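Local coordinates for protein putative phosphohydrolase (Shewanella amazonensis, PDB 3M1T) that is a putative phosphohydrolase of the HDOD family, probably acting in signal transduction, its exact substrate and activity being unknown, at residues L42-A56 against L82-A94. Numbering follows the deposited sequence.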
loop_
_atom_site.group_PDB
_atom_site.type_symbol
_atom_site.label_atom_id
_atom_site.label_comp_id
_atom_site.label_asym_id
_atom_site.label_seq_id
_atom_site.Cartn_x
_atom_site.Cartn_y
_atom_site.Cartn_z
ATOM N N LEU A 42 12.673 -17.558 5.353
ATOM C CA LEU A 42 13.409 -16.289 5.356
ATOM C C LEU A 42 14.895 -16.506 5.496
ATOM O O LEU A 42 15.700 -15.773 4.920
ATOM C CB LEU A 42 12.963 -15.427 6.527
ATOM C CG LEU A 42 11.592 -14.809 6.348
ATOM C CD1 LEU A 42 11.057 -14.315 7.700
ATOM C CD2 LEU A 42 11.657 -13.666 5.330
ATOM N N SER A 43 15.267 -17.515 6.264
ATOM C CA SER A 43 16.721 -17.801 6.481
ATOM C C SER A 43 17.503 -17.969 5.154
ATOM O O SER A 43 18.706 -17.678 5.101
ATOM C CB SER A 43 16.909 -19.022 7.394
ATOM O OG SER A 43 16.702 -20.261 6.727
ATOM N N HIS A 44 16.830 -18.400 4.087
ATOM C CA HIS A 44 17.494 -18.568 2.794
ATOM C C HIS A 44 17.627 -17.269 1.992
ATOM O O HIS A 44 18.194 -17.288 0.910
ATOM C CB HIS A 44 16.741 -19.617 1.982
ATOM C CG HIS A 44 16.798 -20.985 2.601
ATOM N ND1 HIS A 44 17.874 -21.815 2.456
ATOM C CD2 HIS A 44 15.909 -21.644 3.390
ATOM C CE1 HIS A 44 17.649 -22.945 3.116
ATOM N NE2 HIS A 44 16.447 -22.873 3.676
ATOM N N ASP A 45 17.089 -16.168 2.502
ATOM C CA ASP A 45 17.183 -14.880 1.782
ATOM C C ASP A 45 17.685 -13.846 2.784
ATOM O O ASP A 45 16.913 -13.085 3.364
ATOM C CB ASP A 45 15.844 -14.481 1.179
ATOM C CG ASP A 45 15.981 -13.334 0.180
ATOM O OD1 ASP A 45 16.992 -12.582 0.270
ATOM O OD2 ASP A 45 15.112 -13.220 -0.707
ATOM N N PRO A 46 19.004 -13.856 3.025
ATOM C CA PRO A 46 19.569 -12.922 3.987
ATOM C C PRO A 46 19.388 -11.458 3.573
ATOM O O PRO A 46 19.275 -10.620 4.460
ATOM C CB PRO A 46 21.067 -13.343 4.073
ATOM C CG PRO A 46 21.293 -14.244 2.937
ATOM C CD PRO A 46 19.993 -14.858 2.589
ATOM N N VAL A 47 19.343 -11.147 2.268
ATOM C CA VAL A 47 19.147 -9.775 1.825
ATOM C C VAL A 47 17.749 -9.274 2.184
ATOM O O VAL A 47 17.576 -8.192 2.764
ATOM C CB VAL A 47 19.377 -9.637 0.305
ATOM C CG1 VAL A 47 19.032 -8.202 -0.212
ATOM C CG2 VAL A 47 20.857 -10.006 -0.024
ATOM N N LEU A 48 16.732 -10.064 1.843
ATOM C CA LEU A 48 15.380 -9.710 2.219
ATOM C C LEU A 48 15.217 -9.694 3.748
ATOM O O LEU A 48 14.543 -8.806 4.284
ATOM C CB LEU A 48 14.373 -10.647 1.542
ATOM C CG LEU A 48 12.900 -10.341 1.736
ATOM C CD1 LEU A 48 12.125 -10.843 0.479
ATOM C CD2 LEU A 48 12.419 -11.005 3.019
ATOM N N SER A 49 15.810 -10.661 4.454
ATOM C CA SER A 49 15.761 -10.668 5.938
ATOM C C SER A 49 16.352 -9.382 6.556
ATOM O O SER A 49 15.784 -8.838 7.511
ATOM C CB SER A 49 16.513 -11.859 6.526
ATOM O OG SER A 49 15.826 -13.070 6.226
ATOM N N ALA A 50 17.483 -8.934 6.020
ATOM C CA ALA A 50 18.121 -7.697 6.475
ATOM C C ALA A 50 17.183 -6.523 6.279
ATOM O O ALA A 50 17.106 -5.645 7.143
ATOM C CB ALA A 50 19.441 -7.439 5.756
ATOM N N ARG A 51 16.484 -6.503 5.146
ATOM C CA ARG A 51 15.520 -5.434 4.858
ATOM C C ARG A 51 14.376 -5.477 5.858
ATOM O O ARG A 51 13.930 -4.433 6.338
ATOM C CB ARG A 51 14.994 -5.536 3.423
ATOM C CG ARG A 51 14.033 -4.398 3.037
ATOM C CD ARG A 51 13.459 -4.570 1.626
ATOM N NE ARG A 51 14.551 -4.828 0.687
ATOM C CZ ARG A 51 14.656 -5.878 -0.133
ATOM N NH1 ARG A 51 13.717 -6.854 -0.233
ATOM N NH2 ARG A 51 15.746 -5.943 -0.884
ATOM N N VAL A 52 13.879 -6.678 6.163
ATOM C CA VAL A 52 12.819 -6.837 7.171
ATOM C C VAL A 52 13.263 -6.241 8.505
ATOM O O VAL A 52 12.526 -5.474 9.155
ATOM C CB VAL A 52 12.412 -8.321 7.334
ATOM C CG1 VAL A 52 11.477 -8.528 8.486
ATOM C CG2 VAL A 52 11.791 -8.801 6.045
ATOM N N LEU A 53 14.478 -6.574 8.915
ATOM C CA LEU A 53 14.955 -6.092 10.200
ATOM C C LEU A 53 15.189 -4.574 10.226
ATOM O O LEU A 53 14.941 -3.930 11.247
ATOM C CB LEU A 53 16.225 -6.846 10.613
ATOM C CG LEU A 53 16.010 -8.311 11.004
ATOM C CD1 LEU A 53 17.356 -8.990 11.304
ATOM C CD2 LEU A 53 15.057 -8.455 12.201
ATOM N N ARG A 54 15.640 -3.987 9.120
ATOM C CA ARG A 54 15.737 -2.524 9.049
ATOM C C ARG A 54 14.388 -1.845 9.211
ATOM O O ARG A 54 14.284 -0.788 9.861
ATOM C CB ARG A 54 16.333 -2.087 7.716
ATOM C CG ARG A 54 17.840 -2.371 7.603
ATOM C CD ARG A 54 18.488 -1.524 6.531
ATOM N NE ARG A 54 17.978 -1.783 5.177
ATOM C CZ ARG A 54 18.310 -2.847 4.427
ATOM N NH1 ARG A 54 19.120 -3.774 4.895
ATOM N NH2 ARG A 54 17.840 -2.970 3.190
ATOM N N LEU A 55 13.363 -2.430 8.596
ATOM C CA LEU A 55 11.999 -1.916 8.775
ATOM C C LEU A 55 11.549 -2.106 10.209
ATOM O O LEU A 55 10.917 -1.210 10.776
ATOM C CB LEU A 55 11.008 -2.596 7.833
ATOM C CG LEU A 55 11.204 -2.274 6.347
ATOM C CD1 LEU A 55 10.133 -2.988 5.528
ATOM C CD2 LEU A 55 11.154 -0.788 6.060
ATOM N N ALA A 56 11.893 -3.238 10.798
ATOM C CA ALA A 56 11.495 -3.544 12.160
ATOM C C ALA A 56 12.209 -2.642 13.164
ATOM O O ALA A 56 11.688 -2.426 14.247
ATOM C CB ALA A 56 11.774 -4.979 12.498
ATOM N N LEU A 82 5.498 -9.358 12.067
ATOM C CA LEU A 82 6.605 -9.887 11.236
ATOM C C LEU A 82 6.102 -10.212 9.826
ATOM O O LEU A 82 6.707 -9.820 8.848
ATOM C CB LEU A 82 7.247 -11.137 11.857
ATOM C CG LEU A 82 8.407 -11.786 11.087
ATOM C CD1 LEU A 82 9.564 -10.795 11.027
ATOM C CD2 LEU A 82 8.823 -13.103 11.699
ATOM N N ARG A 83 4.974 -10.910 9.735
ATOM C CA ARG A 83 4.431 -11.268 8.418
ATOM C C ARG A 83 4.254 -10.023 7.582
ATOM O O ARG A 83 4.589 -10.006 6.406
ATOM C CB ARG A 83 3.075 -11.970 8.555
ATOM C CG ARG A 83 3.113 -13.338 9.149
ATOM C CD ARG A 83 1.661 -13.807 9.340
ATOM N NE ARG A 83 1.542 -15.027 10.117
ATOM C CZ ARG A 83 1.585 -16.265 9.623
ATOM N NH1 ARG A 83 1.791 -16.485 8.314
ATOM N NH2 ARG A 83 1.411 -17.289 10.444
ATOM N N THR A 84 3.734 -8.996 8.211
ATOM C CA THR A 84 3.445 -7.798 7.523
ATOM C C THR A 84 4.713 -7.149 6.948
ATOM O O THR A 84 4.711 -6.700 5.823
ATOM C CB THR A 84 2.665 -6.925 8.456
ATOM O OG1 THR A 84 1.544 -7.706 8.951
ATOM C CG2 THR A 84 2.206 -5.686 7.718
ATOM N N LEU A 85 5.791 -7.132 7.728
ATOM C CA LEU A 85 7.073 -6.591 7.311
ATOM C C LEU A 85 7.746 -7.428 6.236
ATOM O O LEU A 85 8.428 -6.882 5.357
ATOM C CB LEU A 85 8.007 -6.375 8.524
ATOM C CG LEU A 85 7.535 -5.338 9.522
ATOM C CD1 LEU A 85 8.597 -5.240 10.588
ATOM C CD2 LEU A 85 7.230 -3.952 8.876
ATOM N N VAL A 86 7.534 -8.742 6.290
ATOM C CA VAL A 86 8.029 -9.642 5.218
ATOM C C VAL A 86 7.326 -9.307 3.925
ATOM O O VAL A 86 7.943 -9.176 2.904
ATOM C CB VAL A 86 7.873 -11.144 5.580
ATOM C CG1 VAL A 86 8.249 -12.008 4.385
ATOM C CG2 VAL A 86 8.718 -11.468 6.813
ATOM N N ILE A 87 5.993 -9.147 3.977
ATOM C CA ILE A 87 5.237 -8.811 2.783
ATOM C C ILE A 87 5.761 -7.523 2.216
ATOM O O ILE A 87 6.013 -7.412 1.029
ATOM C CB ILE A 87 3.740 -8.717 3.095
ATOM C CG1 ILE A 87 3.201 -10.104 3.414
ATOM C CG2 ILE A 87 2.975 -8.064 1.883
ATOM C CD1 ILE A 87 1.823 -10.089 4.108
ATOM N N ALA A 88 5.854 -6.484 3.060
ATOM C CA ALA A 88 6.393 -5.207 2.606
ATOM C C ALA A 88 7.751 -5.305 1.951
ATOM O O ALA A 88 7.979 -4.756 0.846
ATOM C CB ALA A 88 6.431 -4.153 3.806
ATOM N N SER A 89 8.646 -6.073 2.583
ATOM C CA SER A 89 10.028 -6.187 2.098
ATOM C C SER A 89 10.065 -6.941 0.771
ATOM O O SER A 89 10.799 -6.587 -0.148
ATOM C CB SER A 89 10.887 -6.889 3.128
ATOM O OG SER A 89 10.912 -6.114 4.298
ATOM N N ALA A 90 9.207 -7.941 0.648
ATOM C CA ALA A 90 9.123 -8.702 -0.600
ATOM C C ALA A 90 8.600 -7.845 -1.761
ATOM O O ALA A 90 9.149 -7.868 -2.872
ATOM C CB ALA A 90 8.266 -9.962 -0.427
ATOM N N VAL A 91 7.522 -7.112 -1.505
ATOM C CA VAL A 91 6.956 -6.244 -2.495
ATOM C C VAL A 91 7.958 -5.157 -2.946
ATOM O O VAL A 91 8.143 -4.951 -4.151
ATOM C CB VAL A 91 5.628 -5.635 -1.983
ATOM C CG1 VAL A 91 5.149 -4.543 -2.923
ATOM C CG2 VAL A 91 4.548 -6.758 -1.784
ATOM N N VAL A 92 8.603 -4.507 -1.995
ATOM C CA VAL A 92 9.622 -3.486 -2.285
ATOM C C VAL A 92 10.723 -4.063 -3.170
ATOM O O VAL A 92 11.112 -3.477 -4.165
ATOM C CB VAL A 92 10.208 -2.876 -0.969
ATOM C CG1 VAL A 92 11.523 -2.089 -1.278
ATOM C CG2 VAL A 92 9.132 -1.998 -0.245
ATOM N N GLY A 93 11.169 -5.284 -2.864
ATOM C CA GLY A 93 12.214 -5.935 -3.648
ATOM C C GLY A 93 11.808 -6.276 -5.062
ATOM O O GLY A 93 12.669 -6.432 -5.926
ATOM N N ALA A 94 10.521 -6.502 -5.285
ATOM C CA ALA A 94 9.999 -6.875 -6.578
ATOM C C ALA A 94 9.711 -5.603 -7.397
ATOM O O ALA A 94 9.438 -5.751 -8.551
ATOM C CB ALA A 94 8.772 -7.704 -6.416
#
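V52 of helix 46-56 drops as a knob among L82, L85, V86 and S89 of helix 79-94, and S89 in turn sits among L48, R51, V52 and L55. The short segments cross at 121° with axes 8.9 Å apart, an approach suited to the small S89 and A90. From its CB, V52 forks: CG1, anti to the backbone N (chi1 172°), meets L82 CD1 at 3.9 Å and the CB of L85, while CG2 lies against S89, 3.3 Å from OG and 3.6 Å from CB. S89 OG, buried against V52 CG2 and L55 CD1, donates to L85 O one turn back at 2.8 Å. R51 runs its aliphatic chain past S89, CD 3.8 Å from S89 CB, then bends at chi3 to donate NH1 to S89 O at 2.9 Å, a bent hydrogen bond (N-H...O 133°) above the carbonyl plane, on the face opposite G93 N. With an alanine at S89 the hydroxyl is gone, and V52 CG2 and L55 CD1 would probably face a small gap while L85 O loses its second donor. L42 and V86 meet tip to tip and both touch L24 of helix 19-29, while helix 70-77 packs on V52 and L82, all within the helical HDOD domain.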